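Local coordinates for esterase (Thermotoga maritima, PDB 3DOH), which acts as a thermostable esterase, probably hydrolysing carboxylic esters with its alpha/beta-hydrolase domain, to which an N-terminal immunoglobulin-like domain is joined, at residues Val6-Ile12 with Ala24-Pro30; Val61-Gly67 with Asn76-Val82; Pro310-Phe314 with Asn368-Trp374; Val324-Arg328 with Arg342-Tyr346. One frame throughout, in Å; residues are numbered along the deposited sequence.

In the fold
From the N terminus, interaction 1 closes the short loop of the hairpin formed by strands 8-16 and 19-29. Interaction 2 follows in series, pairing strands 53-64 and 80-85 and closing the short loop between 67 and 76; it touches interaction 1, since 80-85 also lies beside 19-29, with Ile27 N 2.7 Å from Val81 O. Both belong to the Ig-like domain. Interaction 3 lies on the other side of the chain's centre from interaction 1, about 39 Å away between centres. It closes a long loop by bringing helix 369-376 back onto strand 311-316 of the hydrolase sheet. Interaction 4 is nested inside that loop, joining helix 325-336 to strand 341-346, the neighbour of 311-316.

Interaction 1 of 4, residues Val6-Ile12 with Ala24-Pro30; sequences VKSVTLI and AVVIEYP
A classic beta bulge marks one end of this hairpin pairing, with Lys7 and Ser8 both facing Glu28. Lys7 N meets Glu28 O almost end-on, 2.6 Å away with a C=O...N angle of 171°, while Ser8 N adds only a weak bond to the same oxygen. Glu28 N answers to Ser8 O at 2.8 Å. With its CG anti to the backbone N (chi1 179°), the Glu28 chain extends over the bulge and crosses Lys7 obliquely, CG lying 3.6 Å from Lys7 CB; its OE2 makes a long, weak ion pair with Lys79. Were this residue an alanine, the lysine at the bulge would probably lose the CG it packs against, and Lys79 its distant carboxylate partner.

Beyond the bulge, strands 8-16 and 19-29 run as a regular antiparallel pair in the Ig-like domain, flanked by strands 129-139 and 80-85. One water joins Ser8 OG and Thr10 OG1 and donates to Val26 O at 2.6 Å, an oxygen that also accepts from Thr10 N. On the same face Ile12 CG1 packs against Val26 CG2 at 3.8 Å.

Val9, Leu11, Val25 and Ile27 line the other face. Here Leu11 CD1 and Val25 CG2 lie side by side, 3.9 Å apart, while Val25 and Ile27 reach strand 43-48 through Val45 and Phe43. Val6 CG2 touches Tyr29 CE1 at 3.7 Å, and the hydroxyl of that tyrosine bonds to Gln114.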
# COMPACT_ATOMS: atom_id res chain seq x y z
N VAL A 6 4.79 41.71 -9.86
CA VAL A 6 5.73 40.60 -9.99
C VAL A 6 6.69 40.83 -11.15
O VAL A 6 6.27 40.95 -12.30
CB VAL A 6 5.01 39.26 -10.18
CG1 VAL A 6 5.86 38.31 -11.00
CG2 VAL A 6 4.65 38.65 -8.84
N LYS A 7 7.98 40.88 -10.84
CA LYS A 7 8.98 41.34 -11.81
C LYS A 7 9.29 40.31 -12.91
O LYS A 7 9.53 40.69 -14.06
CB LYS A 7 10.27 41.78 -11.08
CG LYS A 7 10.01 42.67 -9.83
CD LYS A 7 11.05 43.85 -9.73
CE LYS A 7 10.75 45.02 -10.72
NZ LYS A 7 11.73 46.15 -10.57
N SER A 8 9.30 39.04 -12.54
CA SER A 8 9.59 37.96 -13.48
C SER A 8 9.31 36.62 -12.84
O SER A 8 9.25 36.50 -11.61
CB SER A 8 11.05 37.97 -13.93
OG SER A 8 11.90 37.80 -12.80
N VAL A 9 9.13 35.65 -13.72
CA VAL A 9 9.02 34.24 -13.38
C VAL A 9 9.95 33.46 -14.30
O VAL A 9 9.81 33.48 -15.52
CB VAL A 9 7.58 33.76 -13.43
CG1 VAL A 9 6.67 34.87 -12.95
CG2 VAL A 9 7.23 33.43 -14.83
N THR A 10 10.95 32.85 -13.71
CA THR A 10 12.05 32.32 -14.45
C THR A 10 12.10 30.82 -14.22
O THR A 10 12.11 30.35 -13.09
CB THR A 10 13.35 32.94 -13.98
OG1 THR A 10 13.23 34.36 -13.93
CG2 THR A 10 14.47 32.57 -14.93
N LEU A 11 12.07 30.09 -15.31
CA LEU A 11 12.22 28.66 -15.33
C LEU A 11 13.66 28.27 -15.14
O LEU A 11 14.51 28.66 -15.93
CB LEU A 11 11.75 28.18 -16.70
CG LEU A 11 10.28 27.80 -16.82
CD1 LEU A 11 9.42 28.59 -15.85
CD2 LEU A 11 9.79 27.88 -18.27
N ILE A 12 13.97 27.52 -14.09
CA ILE A 12 15.33 27.04 -13.92
C ILE A 12 15.43 25.60 -14.46
O ILE A 12 14.68 24.69 -14.01
CB ILE A 12 15.80 27.08 -12.43
CG1 ILE A 12 15.36 28.38 -11.74
CG2 ILE A 12 17.32 26.86 -12.34
CD1 ILE A 12 16.04 29.65 -12.30
N ALA A 24 13.47 24.17 -11.19
CA ALA A 24 12.92 25.18 -10.30
C ALA A 24 12.24 26.31 -11.06
O ALA A 24 12.43 26.47 -12.26
CB ALA A 24 13.97 25.70 -9.36
N VAL A 25 11.39 27.03 -10.35
CA VAL A 25 10.78 28.22 -10.87
C VAL A 25 11.12 29.29 -9.84
O VAL A 25 10.88 29.11 -8.64
CB VAL A 25 9.26 28.03 -11.02
CG1 VAL A 25 8.56 29.35 -11.05
CG2 VAL A 25 8.94 27.22 -12.26
N VAL A 26 11.71 30.38 -10.32
CA VAL A 26 12.04 31.53 -9.47
C VAL A 26 11.20 32.76 -9.81
O VAL A 26 11.17 33.23 -10.96
CB VAL A 26 13.54 31.90 -9.59
CG1 VAL A 26 13.83 33.21 -8.91
CG2 VAL A 26 14.43 30.81 -8.99
N ILE A 27 10.52 33.31 -8.81
CA ILE A 27 9.68 34.48 -9.00
C ILE A 27 10.38 35.68 -8.38
O ILE A 27 10.77 35.62 -7.23
CB ILE A 27 8.29 34.31 -8.34
CG1 ILE A 27 7.65 32.94 -8.74
CG2 ILE A 27 7.41 35.56 -8.63
CD1 ILE A 27 6.60 32.39 -7.82
N GLU A 28 10.55 36.76 -9.15
CA GLU A 28 11.10 38.01 -8.61
C GLU A 28 9.94 38.92 -8.24
O GLU A 28 9.25 39.45 -9.12
CB GLU A 28 12.06 38.73 -9.58
CG GLU A 28 12.60 40.06 -9.00
CD GLU A 28 13.78 40.67 -9.78
OE1 GLU A 28 13.79 40.73 -11.03
OE2 GLU A 28 14.73 41.13 -9.10
N TYR A 29 9.75 39.07 -6.93
CA TYR A 29 8.72 39.93 -6.39
C TYR A 29 9.15 41.41 -6.33
O TYR A 29 10.35 41.70 -6.27
CB TYR A 29 8.35 39.41 -5.00
CG TYR A 29 7.36 38.26 -5.08
CD1 TYR A 29 5.99 38.50 -5.27
CD2 TYR A 29 7.79 36.93 -5.00
CE1 TYR A 29 5.08 37.45 -5.34
CE2 TYR A 29 6.89 35.87 -5.06
CZ TYR A 29 5.53 36.13 -5.23
OH TYR A 29 4.62 35.09 -5.32
N PRO A 30 8.16 42.35 -6.36
CA PRO A 30 8.51 43.79 -6.27
C PRO A 30 9.21 44.20 -4.94
O PRO A 30 10.09 45.05 -4.97
CB PRO A 30 7.16 44.51 -6.50
CG PRO A 30 6.24 43.49 -7.10
CD PRO A 30 6.69 42.18 -6.50
O HOH W 1 12.51 35.34 -11.66

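Interaction 2 of 4, residues Val61-Gly67 with Asn76-Val82; sequences VYANNSG and NRGKYVV
Gly67 CA sits squarely over the centre of the Tyr80 ring, 3.5 Å from the centroid, a CH-pi contact. The ring's edge meets Asn64 O and Asn65 O near its plane, so residues 64-67 meet the ring at both face and rim. A serine in place of Tyr80 would probably open a gap beneath Gly67 and leave that turn freer to move. Along the same face of the sheet, Val82 CB lies over the Tyr62 ring, 3.8 Å from the centroid, and the phenol's OH bonds to Leu69 O.

Backbone and side-chain hydrogen bonds position these groups. Val82 N reaches Tyr62 O at 2.8 Å, and Tyr80 N reaches Asn64 O at 3.2 Å. Asn76 CG is anti to its N (chi1 -174°), which carries OD1 to Ala63 N at 2.8 Å in a nearly straight bond. Lys79 N bonds to Asn65 OD1 at 3.3 Å from above the amide's carbonyl plane, while Asn65 ND2 is held by Glu32.

On the opposite face, Val61 and Val81 pack against each other and on Phe43 of strand 43-48. The antiparallel pair of 53-64 and 80-85 thus stands between strands 43-48 and 19-29 in the Ig-like sheet.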
# COMPACT_ATOMS: atom_id res chain seq x y z
N VAL A 61 9.69 25.38 -0.81
CA VAL A 61 9.77 26.84 -1.14
C VAL A 61 10.77 27.57 -0.25
O VAL A 61 10.85 27.29 0.94
CB VAL A 61 8.41 27.58 -0.99
CG1 VAL A 61 8.54 29.01 -1.52
CG2 VAL A 61 7.32 26.89 -1.74
N TYR A 62 11.51 28.52 -0.82
CA TYR A 62 12.41 29.40 -0.04
C TYR A 62 12.74 30.76 -0.73
O TYR A 62 12.39 30.99 -1.89
CB TYR A 62 13.70 28.66 0.40
CG TYR A 62 14.55 28.11 -0.75
CD1 TYR A 62 14.36 26.80 -1.23
CD2 TYR A 62 15.51 28.90 -1.36
CE1 TYR A 62 15.11 26.30 -2.29
CE2 TYR A 62 16.27 28.41 -2.41
CZ TYR A 62 16.07 27.11 -2.87
OH TYR A 62 16.81 26.65 -3.93
N ALA A 63 13.41 31.65 -0.01
CA ALA A 63 13.77 32.92 -0.61
C ALA A 63 15.24 33.20 -0.53
O ALA A 63 15.89 32.80 0.42
CB ALA A 63 12.99 34.02 0.03
N ASN A 64 15.78 33.89 -1.53
CA ASN A 64 17.14 34.45 -1.50
C ASN A 64 17.15 35.81 -2.21
O ASN A 64 16.09 36.31 -2.65
CB ASN A 64 18.14 33.48 -2.13
CG ASN A 64 17.90 33.23 -3.62
OD1 ASN A 64 18.00 32.10 -4.11
ND2 ASN A 64 17.60 34.29 -4.36
N ASN A 65 18.33 36.42 -2.31
CA ASN A 65 18.51 37.65 -3.07
C ASN A 65 19.41 37.46 -4.27
O ASN A 65 19.70 38.39 -5.01
CB ASN A 65 19.01 38.79 -2.19
CG ASN A 65 17.90 39.82 -1.86
OD1 ASN A 65 17.04 40.18 -2.72
ND2 ASN A 65 17.92 40.30 -0.63
N SER A 66 19.83 36.22 -4.47
CA SER A 66 20.67 35.85 -5.60
C SER A 66 19.85 35.68 -6.89
O SER A 66 20.17 36.29 -7.88
CB SER A 66 21.46 34.59 -5.27
OG SER A 66 20.58 33.52 -4.93
N GLY A 67 18.81 34.85 -6.87
CA GLY A 67 18.01 34.57 -8.07
C GLY A 67 18.22 33.17 -8.61
O GLY A 67 17.59 32.77 -9.60
N ASN A 76 16.60 33.34 5.06
CA ASN A 76 15.65 32.78 4.11
C ASN A 76 14.73 33.90 3.62
O ASN A 76 13.55 33.95 3.98
CB ASN A 76 14.86 31.68 4.84
CG ASN A 76 13.92 30.88 3.94
OD1 ASN A 76 13.74 31.15 2.74
ND2 ASN A 76 13.29 29.90 4.55
N ARG A 77 15.27 34.81 2.82
CA ARG A 77 14.53 36.02 2.49
C ARG A 77 15.05 36.75 1.24
O ARG A 77 16.23 36.60 0.86
CB ARG A 77 14.47 36.97 3.71
CG ARG A 77 15.48 38.12 3.73
CD ARG A 77 15.42 39.01 5.02
NE ARG A 77 16.43 38.60 6.00
CZ ARG A 77 16.19 37.91 7.12
NH1 ARG A 77 14.94 37.57 7.46
NH2 ARG A 77 17.21 37.57 7.91
N GLY A 78 14.16 37.52 0.59
CA GLY A 78 14.57 38.44 -0.47
C GLY A 78 13.51 38.63 -1.53
O GLY A 78 12.39 38.18 -1.39
N LYS A 79 13.87 39.30 -2.62
CA LYS A 79 12.91 39.49 -3.70
C LYS A 79 12.72 38.22 -4.54
O LYS A 79 11.76 38.11 -5.31
CB LYS A 79 13.28 40.71 -4.56
CG LYS A 79 14.63 40.64 -5.26
CD LYS A 79 15.43 41.93 -5.08
CE LYS A 79 15.13 42.93 -6.19
NZ LYS A 79 16.40 43.57 -6.74
N TYR A 80 13.61 37.25 -4.39
CA TYR A 80 13.44 36.04 -5.18
C TYR A 80 12.80 34.92 -4.38
O TYR A 80 13.25 34.59 -3.27
CB TYR A 80 14.77 35.57 -5.75
CG TYR A 80 15.40 36.54 -6.69
CD1 TYR A 80 14.98 36.61 -8.00
CD2 TYR A 80 16.42 37.40 -6.26
CE1 TYR A 80 15.56 37.49 -8.89
CE2 TYR A 80 17.00 38.32 -7.15
CZ TYR A 80 16.56 38.34 -8.48
OH TYR A 80 17.08 39.21 -9.39
N VAL A 81 11.75 34.34 -4.94
CA VAL A 81 11.15 33.16 -4.35
C VAL A 81 11.39 31.97 -5.28
O VAL A 81 11.04 31.98 -6.48
CB VAL A 81 9.65 33.39 -4.02
CG1 VAL A 81 8.90 32.07 -3.78
CG2 VAL A 81 9.53 34.32 -2.81
N VAL A 82 12.02 30.96 -4.69
CA VAL A 82 12.34 29.72 -5.34
C VAL A 82 11.33 28.65 -5.01
O VAL A 82 11.05 28.38 -3.84
CB VAL A 82 13.73 29.21 -4.91
CG1 VAL A 82 13.99 27.75 -5.45
CG2 VAL A 82 14.81 30.14 -5.40

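Interaction 3 of 4, residues Pro310-Phe314 with Asn368-Trp374; sequences PIWVF and NQEAIEW
Trp312 and Trp374 form the aromatic centre where strand 311-316 meets helix 369-376. The pair is T-shaped: the edge of the Trp312 six-membered ring points at the face of the Trp374 five-membered ring, centroids 5.5 Å apart and planes at 88°. The same Trp374 indole takes a CH-pi contact from Trp312 CB, 4.0 Å from the centroid of its six-membered ring. Trp312 reaches across because its CG is anti to the backbone N (chi1 -172°), laying the indole out from the strand toward the helix.

Apolar contacts fill in around the rings. Pro310 CB meets Trp374 CZ2 at 3.6 Å, and Phe314 CZ comes within 4.0 Å of Ala371 CB. Trp312 CZ3 lies 3.8 Å from Ala371 CA, and Phe314 CZ rests over one face of the Trp312 indole.

The polar bonds are few and lie within the helix or run to other elements. Asn368 is the N-cap of helix 369-376: its OD1 accepts from Ala371 N at 3.1 Å, the donor above the carbonyl plane, and weakly from Glu370 N. Glu370 OE1 stands at the edge of the Trp312 ring, while OE2 has a long, weak ion pair with Arg342. Trp312 NE1 bonds to Thr344 OG1 of the adjacent strand 341-346.

The strand and helix segments are therefore joined by ring and alkyl surfaces, while the indole N-H of the buried Trp312 is satisfied within the hydrolase sheet.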
# COMPACT_ATOMS: atom_id res chain seq x y z
N PRO A 310 45.85 6.23 -23.28
CA PRO A 310 44.95 5.70 -22.21
C PRO A 310 43.46 5.78 -22.58
O PRO A 310 42.98 6.84 -22.99
CB PRO A 310 45.26 6.59 -20.99
CG PRO A 310 46.68 7.17 -21.27
CD PRO A 310 46.73 7.32 -22.80
N ILE A 311 42.75 4.67 -22.47
CA ILE A 311 41.38 4.59 -22.95
C ILE A 311 40.56 3.84 -21.93
O ILE A 311 40.94 2.77 -21.51
CB ILE A 311 41.33 3.81 -24.32
CG1 ILE A 311 42.07 4.61 -25.41
CG2 ILE A 311 39.89 3.48 -24.73
CD1 ILE A 311 42.19 3.93 -26.77
N TRP A 312 39.41 4.38 -21.53
CA TRP A 312 38.54 3.65 -20.62
C TRP A 312 37.20 3.52 -21.32
O TRP A 312 36.45 4.48 -21.47
CB TRP A 312 38.45 4.36 -19.27
CG TRP A 312 37.72 3.60 -18.22
CD1 TRP A 312 36.85 2.58 -18.41
CD2 TRP A 312 37.76 3.83 -16.80
NE1 TRP A 312 36.35 2.14 -17.21
CE2 TRP A 312 36.90 2.89 -16.20
CE3 TRP A 312 38.44 4.74 -15.98
CZ2 TRP A 312 36.70 2.83 -14.82
CZ3 TRP A 312 38.25 4.68 -14.60
CH2 TRP A 312 37.38 3.73 -14.03
N VAL A 313 36.93 2.30 -21.78
CA VAL A 313 35.71 1.96 -22.50
C VAL A 313 34.56 1.60 -21.52
O VAL A 313 34.78 1.00 -20.47
CB VAL A 313 36.01 0.76 -23.39
CG1 VAL A 313 34.82 0.42 -24.30
CG2 VAL A 313 37.24 1.01 -24.22
N PHE A 314 33.34 1.98 -21.88
CA PHE A 314 32.14 1.69 -21.10
C PHE A 314 31.07 1.18 -22.09
O PHE A 314 30.98 1.70 -23.23
CB PHE A 314 31.63 2.96 -20.37
CG PHE A 314 32.53 3.46 -19.26
CD1 PHE A 314 33.65 4.25 -19.55
CD2 PHE A 314 32.27 3.14 -17.92
CE1 PHE A 314 34.49 4.71 -18.49
CE2 PHE A 314 33.12 3.61 -16.87
CZ PHE A 314 34.22 4.39 -17.16
N ASN A 368 30.55 8.71 -12.67
CA ASN A 368 31.66 8.01 -12.03
C ASN A 368 32.87 8.93 -11.72
O ASN A 368 33.64 9.30 -12.63
CB ASN A 368 32.05 6.87 -12.95
CG ASN A 368 33.06 5.92 -12.35
OD1 ASN A 368 33.93 6.31 -11.55
ND2 ASN A 368 32.98 4.65 -12.78
N GLN A 369 33.03 9.29 -10.45
CA GLN A 369 34.09 10.22 -10.02
C GLN A 369 35.48 9.64 -10.34
O GLN A 369 36.41 10.39 -10.64
CB GLN A 369 33.95 10.66 -8.52
CG GLN A 369 35.24 11.36 -7.95
CD GLN A 369 35.07 12.15 -6.62
OE1 GLN A 369 34.28 11.77 -5.75
NE2 GLN A 369 35.84 13.24 -6.45
N GLU A 370 35.61 8.33 -10.30
CA GLU A 370 36.86 7.64 -10.59
C GLU A 370 37.27 7.92 -12.05
O GLU A 370 38.41 8.30 -12.34
CB GLU A 370 36.69 6.12 -10.35
CG GLU A 370 37.76 5.45 -9.45
CD GLU A 370 38.34 4.08 -10.00
OE1 GLU A 370 37.61 3.02 -10.07
OE2 GLU A 370 39.57 4.07 -10.33
N ALA A 371 36.30 7.76 -12.95
CA ALA A 371 36.48 7.98 -14.39
C ALA A 371 36.91 9.40 -14.72
O ALA A 371 37.88 9.62 -15.46
CB ALA A 371 35.19 7.65 -15.12
N ILE A 372 36.18 10.36 -14.15
CA ILE A 372 36.55 11.78 -14.25
C ILE A 372 37.98 12.06 -13.76
O ILE A 372 38.80 12.66 -14.49
CB ILE A 372 35.51 12.63 -13.51
CG1 ILE A 372 34.22 12.63 -14.32
CG2 ILE A 372 36.04 14.02 -13.24
CD1 ILE A 372 33.02 12.84 -13.47
N GLU A 373 38.29 11.57 -12.56
CA GLU A 373 39.60 11.81 -11.97
C GLU A 373 40.67 11.21 -12.85
O GLU A 373 41.70 11.86 -13.13
CB GLU A 373 39.68 11.22 -10.57
CG GLU A 373 39.14 12.15 -9.47
CD GLU A 373 39.76 13.55 -9.55
OE1 GLU A 373 39.00 14.51 -9.85
OE2 GLU A 373 41.00 13.69 -9.34
N TRP A 374 40.42 9.96 -13.29
CA TRP A 374 41.35 9.25 -14.12
C TRP A 374 41.66 10.01 -15.41
O TRP A 374 42.80 10.03 -15.87
CB TRP A 374 40.78 7.88 -14.45
CG TRP A 374 41.58 7.14 -15.51
CD1 TRP A 374 42.67 6.33 -15.29
CD2 TRP A 374 41.37 7.15 -16.95
NE1 TRP A 374 43.11 5.82 -16.50
CE2 TRP A 374 42.34 6.31 -17.52
CE3 TRP A 374 40.42 7.75 -17.79
CZ2 TRP A 374 42.42 6.08 -18.91
CZ3 TRP A 374 40.51 7.52 -19.18
CH2 TRP A 374 41.50 6.70 -19.72

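Interaction 4 of 4, residues Val324-Arg328 with Arg342-Tyr346; sequences VENSR and RYTEY
Arg328 reaches from helix 325-336 to Glu345 and Tyr343 on strand 341-346, and its side chain can be followed outward atom by atom. From CB, the chain steps to CG, which is anti to the carbonyl carbon (chi1 -71°) and passes 3.6 Å from Tyr343 OH. The chain then stays extended: CD comes to 3.7 Å from Glu345 OE1, and NE bonds to that same oxygen at 2.7 Å with an N-H...O angle of 166°. At the tip, NH2 takes Glu345 OE2 at 2.5 Å. This is a side-on salt bridge, one nitrogen to each oxygen, both met on their syn sides; guanidinium and carboxylate are nearly coplanar, 18° apart. Val324 CG1 lies over one face of the guanidinium.

The contact lies inside the beta-alpha-beta unit of strand 311-316, helix 325-336 and strand 341-346, in the alpha/beta-hydrolase domain. Strand 341-346 is one of the two outermost strands of this chain's sheet, and another subunit lies against it: Arg207 of that subunit bonds to Glu345 O, and its Pro206 packs on Arg328.

Glu345 OE1 has a second donor, for Tyr343 OH gives it a 2.6 Å bond from the anti side. Two grips on one oxygen and one on the other fix the carboxylate's rotation, and the buried charge is probably stabilised as the anion. Val324 CG2 lies across both partners, 3.3 Å from Tyr343 OH and 3.4 Å from Glu345 CD. Ser327 CB touches Tyr343 CE1 obliquely, and Ser327 and Tyr343 both pack on Val313 of strand 311-316.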
# COMPACT_ATOMS: atom_id res chain seq x y z
N VAL A 324 27.19 -5.10 -27.29
CA VAL A 324 28.31 -4.82 -26.37
C VAL A 324 29.61 -5.36 -27.00
O VAL A 324 30.73 -4.90 -26.69
CB VAL A 324 28.05 -5.43 -24.96
CG1 VAL A 324 27.86 -6.96 -25.04
CG2 VAL A 324 29.15 -5.08 -23.96
N GLU A 325 29.45 -6.35 -27.90
CA GLU A 325 30.60 -6.95 -28.58
C GLU A 325 31.45 -5.88 -29.30
O GLU A 325 32.65 -6.00 -29.42
CB GLU A 325 30.13 -8.06 -29.52
CG GLU A 325 31.17 -8.55 -30.52
CD GLU A 325 32.09 -9.64 -29.94
OE1 GLU A 325 32.47 -9.58 -28.72
OE2 GLU A 325 32.41 -10.59 -30.72
N ASN A 326 30.79 -4.82 -29.76
CA ASN A 326 31.46 -3.69 -30.31
C ASN A 326 32.57 -3.10 -29.42
O ASN A 326 33.62 -2.73 -29.92
CB ASN A 326 30.42 -2.64 -30.61
CG ASN A 326 29.85 -2.77 -32.00
OD1 ASN A 326 30.37 -2.18 -32.93
ND2 ASN A 326 28.78 -3.53 -32.16
N SER A 327 32.34 -3.00 -28.11
CA SER A 327 33.40 -2.55 -27.19
C SER A 327 34.36 -3.68 -26.86
O SER A 327 35.58 -3.49 -26.90
CB SER A 327 32.82 -2.01 -25.89
OG SER A 327 32.32 -0.74 -26.10
N ARG A 328 33.81 -4.86 -26.56
CA ARG A 328 34.65 -6.04 -26.25
C ARG A 328 35.72 -6.31 -27.27
O ARG A 328 36.86 -6.63 -26.88
CB ARG A 328 33.83 -7.31 -26.06
CG ARG A 328 33.04 -7.32 -24.82
CD ARG A 328 32.07 -8.37 -24.92
NE ARG A 328 31.17 -8.39 -23.79
CZ ARG A 328 30.30 -9.36 -23.57
NH1 ARG A 328 30.25 -10.41 -24.39
NH2 ARG A 328 29.47 -9.29 -22.53
N ARG A 342 41.29 0.49 -19.91
CA ARG A 342 40.32 0.00 -18.91
C ARG A 342 38.94 -0.23 -19.54
O ARG A 342 38.60 0.31 -20.61
CB ARG A 342 40.14 0.98 -17.77
CG ARG A 342 41.37 1.30 -16.98
CD ARG A 342 41.03 2.32 -15.90
NE ARG A 342 42.19 2.48 -15.05
CZ ARG A 342 42.17 2.93 -13.79
NH1 ARG A 342 41.03 3.28 -13.20
NH2 ARG A 342 43.33 3.02 -13.13
N TYR A 343 38.15 -1.03 -18.84
CA TYR A 343 36.87 -1.50 -19.32
C TYR A 343 36.00 -1.91 -18.16
O TYR A 343 36.31 -2.86 -17.43
CB TYR A 343 37.04 -2.70 -20.26
CG TYR A 343 35.76 -3.12 -20.93
CD1 TYR A 343 34.96 -2.19 -21.60
CD2 TYR A 343 35.37 -4.44 -20.91
CE1 TYR A 343 33.76 -2.58 -22.21
CE2 TYR A 343 34.20 -4.85 -21.52
CZ TYR A 343 33.39 -3.95 -22.17
OH TYR A 343 32.21 -4.42 -22.77
N THR A 344 34.91 -1.15 -18.03
CA THR A 344 33.81 -1.41 -17.16
C THR A 344 32.65 -1.77 -18.08
O THR A 344 32.25 -0.95 -18.90
CB THR A 344 33.48 -0.11 -16.43
OG1 THR A 344 34.64 0.35 -15.75
CG2 THR A 344 32.36 -0.31 -15.42
N GLU A 345 32.12 -2.99 -17.95
CA GLU A 345 30.94 -3.41 -18.70
C GLU A 345 29.81 -3.70 -17.74
O GLU A 345 29.83 -4.72 -17.03
CB GLU A 345 31.20 -4.66 -19.51
CG GLU A 345 30.03 -5.12 -20.35
CD GLU A 345 30.28 -6.48 -21.03
OE1 GLU A 345 31.29 -6.63 -21.76
OE2 GLU A 345 29.48 -7.41 -20.82
N TYR A 346 28.84 -2.79 -17.72
CA TYR A 346 27.64 -2.92 -16.92
C TYR A 346 26.86 -4.23 -17.17
O TYR A 346 26.37 -4.46 -18.28
CB TYR A 346 26.72 -1.69 -17.14
CG TYR A 346 27.38 -0.37 -16.81
CD1 TYR A 346 27.67 -0.03 -15.49
CD2 TYR A 346 27.73 0.54 -17.82
CE1 TYR A 346 28.29 1.18 -15.16
CE2 TYR A 346 28.34 1.76 -17.51
CZ TYR A 346 28.62 2.07 -16.16
OH TYR A 346 29.23 3.24 -15.81